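Side-chain contacts in predicted protein (Acinetobacter sp. RUH2624, PDB 4MEA), which hydrolyses epoxides as a Cif-type enzyme of the alpha/beta hydrolase fold, secreted and regarded as a virulence factor: residues Trp74-Leu79 against Trp306-Asn311; Pro142-Asn147 against Leu263-Met268; Ala269-Lys274 against Asp278-Glu283. All coordinates share one frame; numbering follows the deposited sequence.

The three contacts sample both faces of the central mixed sheet of one alpha/beta hydrolase domain. Contact 1 pairs helix 75-81 with helix 307-323 on one face, while contacts 2 and 3 lie on the other, contact 2 on the connection that enters strand 267-272 and contact 3 on the strand itself. The centre of contact 3 is about 18 Å from the centres of both contact 1 and contact 2, and those of contacts 1 and 2 are about 23 Å apart. Contacts 1 and 3 also touch: Met307 CE lies 3.3 Å from Thr271 O. In this family, helix 136-146 of contact 2 is probably the helix behind the nucleophile elbow.

Contact 1 (Trp74-Leu79 against Trp306-Asn311); sequences WEPVML and WMVEEN
Val308 of helix 307-323 projects its isopropyl group against Trp74, Pro76 and Val77, and it has by far the most surface buried of the residues involved. The two helices lie on the same face of the central sheet in this alpha/beta hydrolase fold, so the contact is helix-to-helix packing across one side of the domain. The nearest alpha carbons, Trp74 CA and Val308 CA, are 7.0 Å apart.

The two methyl groups of Val308 divide the work. With CG1 trans to the backbone N (chi1 178°), that branch reaches Pro76, where the ring atom CG comes within 3.4 Å of Val308 CG1. This is tighter than normal van der Waals contact, so the pyrrolidine ring and the valine methyl are pressed together. The other branch, CG2, comes obliquely to the six-membered part of the Trp74 indole, with Val308 CG2 4.3 Å from Trp74 CZ3. Val77 completes the set: its CG2 sits 4.1 Å from both Val308 CG1 and Val308 CG2, spanning the fork of the isopropyl group.

Trp74, Val77 and Val308 have further neighbours. The Trp74 indole meets the ring of Phe63 and touches strands 87-90 and 128-133, so it fills the layer between helix and sheet. Val308 also packs on Val315, further along its own helix, and Val77 on Glu316.

Glu310 ties the start of helix 307-323 to its surroundings. Its OE1 accepts from the backbone N of Gly213, Lys214 and Gly304, while Glu310 OE2 accepts a bent bond (135°) from Trp306 N at 3.1 Å, on the anti side and 25° out of the carboxylate plane.

Contact 2 (Pro142-Asn147 against Leu263-Met268); sequences PLVANN and LTIPSM
The last turn of helix 136-146 packs on the connection that leads into strand 267-272, with Val144 and Leu263 making the main touch. Val144 CG1 and Leu263 CD2 are 3.6 Å apart; the two side chains cross at about a right angle, and one methyl of each does the touching. Val144 CG1 is directed there by chi1 of 172°, which places it trans to the backbone N. Leu263 CD2 also lies over the helix backbone, 4.3 Å from Ala145 CA. Ile265 adds a looser touch to the same methyl, its CD1 lying 4.4 Å from Val144 CG1.

In the alpha/beta hydrolase fold, helix 136-146 lies on the sheet beside strand 151-157, and the connection leads into the next strand, 267-272. Val144 also packs on Ala154 and Leu263 on Phe156, both in strand 151-157, which pairs in parallel with strand 267-272.

Polar ties run beside the apolar patch rather than through it. The side chain of Gln148 bridges the two parts: its OE1 accepts from the backbone N of Thr264 and of Ile265, while its NE2 bonds to Ala145 O. Just past the helix, Asn147 turns back on its last turn, with its ND2 2.7 Å from Leu143 O and an N-H...O angle of 165°. The carbonyl is met in its plane, on a lone pair, and Leu143 O lies only 2° out of the Asn147 amide plane.

Contact 3 (Ala269-Lys274 against Asp278-Glu283); sequences ALTGQK and DVLVKE
Ala269 lays its methyl group on the shoulder of Leu280, CB to CG 3.9 Å, and on the backbone beside it, Ala269 CB to Val281 CA 4.0 Å. At the alanine the two backbones come close: Ala269 CA and Val281 CA are 5.4 Å apart. Strand 267-272 and helix 279-288 are the first two elements of a beta-alpha-beta unit completed by strand 295-300, in the parallel part of the alpha/beta hydrolase sheet. The axes of the two short segments run nearly antiparallel, at 158°, with a closest approach of 7.8 Å, as in a beta-alpha-beta crossover, where the helix carries the chain back to start the next parallel strand.

Thr271, two residues on and pointing to the same face, extends the patch. Its methyl CG2 comes to 3.9 Å from Val281 CG2, where the side chains meet at about a right angle, and it also touches Leu280 CB. The threonine torsion (chi1 76°) sets OG1 between the backbone N and the carbonyl carbon; from there OG1 bonds to Asn277 O in the turn just before the helix. Thr271 thus offers a methyl to the helix while its hydroxyl ties down the turn.

Leu280 CD2 rests against both Ala269 CB (4.0 Å) and Thr271 CG2 (4.2 Å), and the leucine also reaches Phe156 of strand 151-157. Val281 packs further on Ala297 and Ile299 in strand 295-300, so the two residues straddle strand 267-272 and reach the strands beside it. On the outer side of the helix, Lys282 reaches back one turn, and its NZ forms a salt bridge with Asp278 OD2 at 3.4 Å.

Contact 1 (Trp74-Leu79 against Trp306-Asn311)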
loop_
_atom_site.group_PDB
_atom_site.type_symbol
_atom_site.label_atom_id
_atom_site.label_comp_id
_atom_site.label_asym_id
_atom_site.label_seq_id
_atom_site.Cartn_x
_atom_site.Cartn_y
_atom_site.Cartn_z
ATOM N N TRP A 74 26.288 -4.208 -5.557
ATOM C CA TRP A 74 27.398 -3.352 -5.961
ATOM C C TRP A 74 28.563 -4.095 -6.633
ATOM O O TRP A 74 29.449 -3.466 -7.204
ATOM C CB TRP A 74 27.914 -2.573 -4.753
ATOM C CG TRP A 74 26.866 -1.730 -4.070
ATOM C CD1 TRP A 74 26.328 -1.936 -2.827
ATOM C CD2 TRP A 74 26.242 -0.549 -4.587
ATOM N NE1 TRP A 74 25.401 -0.951 -2.543
ATOM C CE2 TRP A 74 25.335 -0.086 -3.605
ATOM C CE3 TRP A 74 26.362 0.168 -5.781
ATOM C CZ2 TRP A 74 24.550 1.060 -3.787
ATOM C CZ3 TRP A 74 25.587 1.310 -5.956
ATOM C CH2 TRP A 74 24.692 1.741 -4.967
ATOM N N GLU A 75 28.551 -5.423 -6.583
ATOM C CA GLU A 75 29.718 -6.215 -6.995
ATOM C C GLU A 75 30.361 -5.812 -8.336
ATOM O O GLU A 75 31.581 -5.652 -8.415
ATOM C CB GLU A 75 29.410 -7.718 -6.970
ATOM C CG GLU A 75 30.658 -8.602 -7.094
ATOM C CD GLU A 75 30.348 -10.088 -7.077
ATOM O OE1 GLU A 75 29.265 -10.483 -7.556
ATOM O OE2 GLU A 75 31.185 -10.865 -6.565
ATOM N N PRO A 76 29.556 -5.654 -9.395
ATOM C CA PRO A 76 30.206 -5.326 -10.672
ATOM C C PRO A 76 30.911 -3.967 -10.655
ATOM O O PRO A 76 31.957 -3.823 -11.290
ATOM C CB PRO A 76 29.054 -5.356 -11.689
ATOM C CG PRO A 76 27.802 -5.342 -10.886
ATOM C CD PRO A 76 28.119 -5.937 -9.552
ATOM N N VAL A 77 30.363 -2.997 -9.926
ATOM C CA VAL A 77 31.002 -1.689 -9.790
ATOM C C VAL A 77 32.262 -1.789 -8.942
ATOM O O VAL A 77 33.281 -1.160 -9.242
ATOM C CB VAL A 77 30.058 -0.649 -9.142
ATOM C CG1 VAL A 77 30.745 0.715 -9.044
ATOM C CG2 VAL A 77 28.754 -0.549 -9.926
ATOM N N MET A 78 32.183 -2.585 -7.878
ATOM C CA MET A 78 33.323 -2.818 -7.004
ATOM C C MET A 78 34.485 -3.400 -7.796
ATOM O O MET A 78 35.625 -2.963 -7.650
ATOM C CB MET A 78 32.932 -3.768 -5.875
ATOM C CG MET A 78 31.965 -3.164 -4.871
ATOM S SD MET A 78 31.375 -4.376 -3.681
ATOM C CE MET A 78 32.745 -4.530 -2.523
ATOM N N LEU A 79 34.192 -4.390 -8.633
ATOM C CA LEU A 79 35.227 -5.024 -9.437
ATOM C C LEU A 79 35.842 -4.031 -10.421
ATOM O O LEU A 79 37.052 -4.047 -10.669
ATOM C CB LEU A 79 34.669 -6.254 -10.163
ATOM C CG LEU A 79 34.318 -7.431 -9.239
ATOM C CD1 LEU A 79 33.639 -8.550 -10.007
ATOM C CD2 LEU A 79 35.561 -7.947 -8.548
ATOM N N TRP A 306 16.483 -1.074 -10.236
ATOM C CA TRP A 306 17.629 -1.913 -9.887
ATOM C C TRP A 306 18.780 -1.564 -10.827
ATOM O O TRP A 306 19.115 -2.323 -11.740
ATOM C CB TRP A 306 17.234 -3.393 -9.969
ATOM C CG TRP A 306 15.873 -3.628 -9.369
ATOM C CD1 TRP A 306 14.718 -3.911 -10.035
ATOM C CD2 TRP A 306 15.528 -3.555 -7.979
ATOM N NE1 TRP A 306 13.675 -4.035 -9.146
ATOM C CE2 TRP A 306 14.145 -3.820 -7.877
ATOM C CE3 TRP A 306 16.255 -3.289 -6.809
ATOM C CZ2 TRP A 306 13.472 -3.835 -6.654
ATOM C CZ3 TRP A 306 15.581 -3.304 -5.583
ATOM C CH2 TRP A 306 14.202 -3.571 -5.521
ATOM N N MET A 307 19.387 -0.406 -10.576
ATOM C CA MET A 307 20.147 0.301 -11.599
ATOM C C MET A 307 21.428 -0.391 -12.042
ATOM O O MET A 307 21.789 -0.321 -13.212
ATOM C CB MET A 307 20.438 1.730 -11.147
ATOM C CG MET A 307 19.176 2.556 -10.879
ATOM S SD MET A 307 19.589 4.207 -10.284
ATOM C CE MET A 307 20.440 4.893 -11.701
ATOM N N VAL A 308 22.113 -1.053 -11.113
ATOM C CA VAL A 308 23.323 -1.791 -11.456
ATOM C C VAL A 308 23.015 -3.116 -12.187
ATOM O O VAL A 308 23.705 -3.475 -13.149
ATOM C CB VAL A 308 24.214 -2.026 -10.212
ATOM C CG1 VAL A 308 25.444 -2.850 -10.576
ATOM C CG2 VAL A 308 24.620 -0.677 -9.612
ATOM N N GLU A 309 21.976 -3.828 -11.758
ATOM C CA GLU A 309 21.530 -5.012 -12.504
ATOM C C GLU A 309 21.184 -4.653 -13.959
ATOM O O GLU A 309 21.601 -5.334 -14.888
ATOM C CB GLU A 309 20.309 -5.676 -11.843
ATOM C CG GLU A 309 20.556 -6.332 -10.482
ATOM C CD GLU A 309 21.195 -7.717 -10.584
ATOM O OE1 GLU A 309 21.226 -8.430 -9.553
ATOM O OE2 GLU A 309 21.662 -8.091 -11.686
ATOM N N GLU A 310 20.435 -3.569 -14.148
ATOM C CA GLU A 310 19.887 -3.223 -15.466
ATOM C C GLU A 310 20.804 -2.374 -16.357
ATOM O O GLU A 310 20.648 -2.346 -17.579
ATOM C CB GLU A 310 18.556 -2.498 -15.295
ATOM C CG GLU A 310 17.579 -3.178 -14.359
ATOM C CD GLU A 310 16.291 -2.399 -14.242
ATOM O OE1 GLU A 310 15.751 -2.013 -15.299
ATOM O OE2 GLU A 310 15.834 -2.146 -13.101
ATOM N N ASN A 311 21.753 -1.674 -15.757
ATOM C CA ASN A 311 22.536 -0.703 -16.515
ATOM C C ASN A 311 23.826 -0.376 -15.773
ATOM O O ASN A 311 24.078 0.773 -15.414
ATOM C CB ASN A 311 21.696 0.558 -16.776
ATOM C CG ASN A 311 22.298 1.465 -17.846
ATOM O OD1 ASN A 311 23.363 1.179 -18.390
ATOM N ND2 ASN A 311 21.603 2.566 -18.157
#

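Contact 2 (Pro142-Asn147 against Leu263-Met268)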
loop_
_atom_site.group_PDB
_atom_site.type_symbol
_atom_site.label_atom_id
_atom_site.label_comp_id
_atom_site.label_asym_id
_atom_site.label_seq_id
_atom_site.Cartn_x
_atom_site.Cartn_y
_atom_site.Cartn_z
ATOM N N PRO A 142 21.883 11.677 7.663
ATOM C CA PRO A 142 22.618 12.281 8.781
ATOM C C PRO A 142 24.099 11.921 8.750
ATOM O O PRO A 142 24.918 12.770 9.083
ATOM C CB PRO A 142 21.938 11.683 10.015
ATOM C CG PRO A 142 20.529 11.407 9.537
ATOM C CD PRO A 142 20.704 10.924 8.128
ATOM N N LEU A 143 24.437 10.699 8.348
ATOM C CA LEU A 143 25.842 10.317 8.197
ATOM C C LEU A 143 26.567 11.276 7.253
ATOM O O LEU A 143 27.621 11.835 7.592
ATOM C CB LEU A 143 25.965 8.873 7.687
ATOM C CG LEU A 143 27.378 8.283 7.561
ATOM C CD1 LEU A 143 27.354 6.772 7.729
ATOM C CD2 LEU A 143 28.033 8.662 6.241
ATOM N N VAL A 144 26.000 11.475 6.068
ATOM C CA VAL A 144 26.608 12.350 5.071
ATOM C C VAL A 144 26.631 13.820 5.496
ATOM O O VAL A 144 27.668 14.483 5.409
ATOM C CB VAL A 144 25.901 12.211 3.703
ATOM C CG1 VAL A 144 26.412 13.268 2.724
ATOM C CG2 VAL A 144 26.111 10.799 3.150
ATOM N N ALA A 145 25.487 14.326 5.948
ATOM C CA ALA A 145 25.369 15.723 6.362
ATOM C C ALA A 145 26.279 16.074 7.549
ATOM O O ALA A 145 26.837 17.164 7.599
ATOM C CB ALA A 145 23.921 16.062 6.690
ATOM N N ASN A 146 26.422 15.155 8.501
ATOM C CA ASN A 146 27.232 15.429 9.685
ATOM C C ASN A 146 28.724 15.168 9.500
ATOM O O ASN A 146 29.524 15.480 10.383
ATOM C CB ASN A 146 26.719 14.627 10.884
ATOM C CG ASN A 146 25.428 15.181 11.436
ATOM O OD1 ASN A 146 25.193 16.385 11.382
ATOM N ND2 ASN A 146 24.575 14.305 11.958
ATOM N N ASN A 147 29.095 14.582 8.365
ATOM C CA ASN A 147 30.490 14.207 8.130
ATOM C C ASN A 147 31.035 14.727 6.812
ATOM O O ASN A 147 31.848 14.073 6.153
ATOM C CB ASN A 147 30.670 12.690 8.222
ATOM C CG ASN A 147 30.395 12.158 9.614
ATOM O OD1 ASN A 147 31.261 12.215 10.486
ATOM N ND2 ASN A 147 29.183 11.643 9.835
ATOM N N LEU A 263 23.745 19.945 2.004
ATOM C CA LEU A 263 24.996 19.457 1.438
ATOM C C LEU A 263 25.824 20.570 0.798
ATOM O O LEU A 263 25.375 21.229 -0.143
ATOM C CB LEU A 263 24.724 18.346 0.420
ATOM C CG LEU A 263 24.145 17.064 1.029
ATOM C CD1 LEU A 263 23.908 16.021 -0.054
ATOM C CD2 LEU A 263 25.045 16.520 2.157
ATOM N N THR A 264 27.033 20.768 1.325
ATOM C CA THR A 264 27.974 21.754 0.795
ATOM C C THR A 264 29.103 21.077 0.016
ATOM O O THR A 264 29.961 21.742 -0.554
ATOM C CB THR A 264 28.583 22.624 1.922
ATOM O OG1 THR A 264 29.288 21.790 2.845
ATOM C CG2 THR A 264 27.485 23.372 2.686
ATOM N N ILE A 265 29.110 19.748 0.014
ATOM C CA ILE A 265 30.039 18.989 -0.812
ATOM C C ILE A 265 29.323 18.657 -2.113
ATOM O O ILE A 265 28.092 18.705 -2.170
ATOM C CB ILE A 265 30.463 17.661 -0.138
ATOM C CG1 ILE A 265 29.254 16.747 0.060
ATOM C CG2 ILE A 265 31.181 17.915 1.194
ATOM C CD1 ILE A 265 29.633 15.311 0.464
ATOM N N PRO A 266 30.086 18.326 -3.167
ATOM C CA PRO A 266 29.447 17.933 -4.422
ATOM C C PRO A 266 28.556 16.713 -4.194
ATOM O O PRO A 266 28.941 15.787 -3.475
ATOM C CB PRO A 266 30.634 17.570 -5.319
ATOM C CG PRO A 266 31.800 18.334 -4.731
ATOM C CD PRO A 266 31.559 18.309 -3.259
ATOM N N SER A 267 27.372 16.720 -4.792
ATOM C CA SER A 267 26.451 15.604 -4.645
ATOM C C SER A 267 25.814 15.269 -5.986
ATOM O O SER A 267 25.783 16.098 -6.899
ATOM C CB SER A 267 25.378 15.929 -3.614
ATOM O OG SER A 267 24.583 17.024 -4.030
ATOM N N MET A 268 25.323 14.043 -6.105
ATOM C CA MET A 268 24.633 13.613 -7.311
ATOM C C MET A 268 23.357 12.861 -6.964
ATOM O O MET A 268 23.344 12.051 -6.029
ATOM C CB MET A 268 25.537 12.718 -8.170
ATOM C CG MET A 268 24.832 12.142 -9.405
ATOM S SD MET A 268 25.957 11.512 -10.667
ATOM C CE MET A 268 26.721 10.131 -9.819
#

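Contact 3 (Ala269-Lys274 against Asp278-Glu283)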
loop_
_atom_site.group_PDB
_atom_site.type_symbol
_atom_site.label_atom_id
_atom_site.label_comp_id
_atom_site.label_asym_id
_atom_site.label_seq_id
_atom_site.Cartn_x
_atom_site.Cartn_y
_atom_site.Cartn_z
ATOM N N ALA A 269 22.290 13.156 -7.709
ATOM C CA ALA A 269 21.115 12.298 -7.777
ATOM C C ALA A 269 21.236 11.488 -9.057
ATOM O O ALA A 269 21.331 12.045 -10.150
ATOM C CB ALA A 269 19.834 13.118 -7.783
ATOM N N LEU A 270 21.271 10.170 -8.914
ATOM C CA LEU A 270 21.417 9.276 -10.055
ATOM C C LEU A 270 20.248 8.302 -10.024
ATOM O O LEU A 270 20.102 7.521 -9.086
ATOM C CB LEU A 270 22.770 8.551 -9.980
ATOM C CG LEU A 270 23.075 7.387 -10.915
ATOM C CD1 LEU A 270 23.034 7.815 -12.386
ATOM C CD2 LEU A 270 24.447 6.791 -10.563
ATOM N N THR A 271 19.393 8.374 -11.036
ATOM C CA THR A 271 18.134 7.652 -10.989
ATOM C C THR A 271 17.852 6.934 -12.302
ATOM O O THR A 271 18.554 7.126 -13.298
ATOM C CB THR A 271 16.966 8.608 -10.720
ATOM O OG1 THR A 271 16.674 9.338 -11.916
ATOM C CG2 THR A 271 17.305 9.582 -9.600
ATOM N N GLY A 272 16.813 6.106 -12.295
ATOM C CA GLY A 272 16.396 5.410 -13.496
ATOM C C GLY A 272 15.072 5.946 -13.995
ATOM O O GLY A 272 14.115 6.056 -13.234
ATOM N N GLN A 273 15.024 6.288 -15.278
ATOM C CA GLN A 273 13.804 6.779 -15.907
ATOM C C GLN A 273 12.593 5.883 -15.647
ATOM O O GLN A 273 11.475 6.386 -15.486
ATOM C CB GLN A 273 14.021 6.910 -17.415
ATOM C CG GLN A 273 12.798 7.340 -18.204
ATOM C CD GLN A 273 13.009 7.184 -19.704
ATOM O OE1 GLN A 273 13.489 6.143 -20.178
ATOM N NE2 GLN A 273 12.667 8.223 -20.458
ATOM N N LYS A 274 12.808 4.564 -15.622
ATOM C CA LYS A 274 11.714 3.600 -15.431
ATOM C C LYS A 274 11.547 3.172 -13.974
ATOM O O LYS A 274 10.734 2.292 -13.662
ATOM C CB LYS A 274 11.916 2.347 -16.298
ATOM C CG LYS A 274 11.879 2.618 -17.800
ATOM C CD LYS A 274 10.580 3.305 -18.194
ATOM C CE LYS A 274 10.494 3.514 -19.707
ATOM N NZ LYS A 274 9.290 4.310 -20.095
ATOM N N ASP A 278 12.209 11.013 -11.555
ATOM C CA ASP A 278 12.628 12.383 -11.246
ATOM C C ASP A 278 12.379 12.887 -9.815
ATOM O O ASP A 278 12.694 14.041 -9.502
ATOM C CB ASP A 278 12.000 13.358 -12.252
ATOM C CG ASP A 278 10.489 13.356 -12.202
ATOM O OD1 ASP A 278 9.908 12.513 -11.483
ATOM O OD2 ASP A 278 9.879 14.196 -12.901
ATOM N N VAL A 279 11.817 12.046 -8.949
ATOM C CA VAL A 279 11.504 12.472 -7.585
ATOM C C VAL A 279 12.753 12.924 -6.808
ATOM O O VAL A 279 12.783 14.016 -6.253
ATOM C CB VAL A 279 10.772 11.370 -6.787
ATOM C CG1 VAL A 279 10.574 11.802 -5.321
ATOM C CG2 VAL A 279 9.436 11.029 -7.448
ATOM N N LEU A 280 13.780 12.083 -6.778
ATOM C CA LEU A 280 15.012 12.418 -6.070
ATOM C C LEU A 280 15.728 13.599 -6.723
ATOM O O LEU A 280 16.308 14.438 -6.039
ATOM C CB LEU A 280 15.950 11.205 -6.034
ATOM C CG LEU A 280 17.308 11.406 -5.350
ATOM C CD1 LEU A 280 17.123 11.657 -3.862
ATOM C CD2 LEU A 280 18.244 10.205 -5.578
ATOM N N VAL A 281 15.696 13.656 -8.051
ATOM C CA VAL A 281 16.368 14.732 -8.780
ATOM C C VAL A 281 15.826 16.094 -8.348
ATOM O O VAL A 281 16.592 17.007 -8.017
ATOM C CB VAL A 281 16.221 14.548 -10.305
ATOM C CG1 VAL A 281 16.727 15.770 -11.047
ATOM C CG2 VAL A 281 16.957 13.291 -10.752
ATOM N N LYS A 282 14.501 16.207 -8.324
ATOM C CA LYS A 282 13.834 17.431 -7.909
ATOM C C LYS A 282 14.013 17.697 -6.423
ATOM O O LYS A 282 14.191 18.842 -6.008
ATOM C CB LYS A 282 12.338 17.359 -8.239
ATOM C CG LYS A 282 12.038 17.286 -9.721
ATOM C CD LYS A 282 10.530 17.262 -9.959
ATOM C CE LYS A 282 10.215 17.115 -11.438
ATOM N NZ LYS A 282 8.745 17.152 -11.692
ATOM N N GLU A 283 13.959 16.636 -5.624
ATOM C CA GLU A 283 14.040 16.774 -4.177
ATOM C C GLU A 283 15.378 17.356 -3.747
ATOM O O GLU A 283 15.417 18.338 -3.008
ATOM C CB GLU A 283 13.823 15.427 -3.473
ATOM C CG GLU A 283 13.921 15.532 -1.936
ATOM C CD GLU A 283 13.979 14.174 -1.246
ATOM O OE1 GLU A 283 14.350 13.182 -1.901
ATOM O OE2 GLU A 283 13.664 14.100 -0.039
#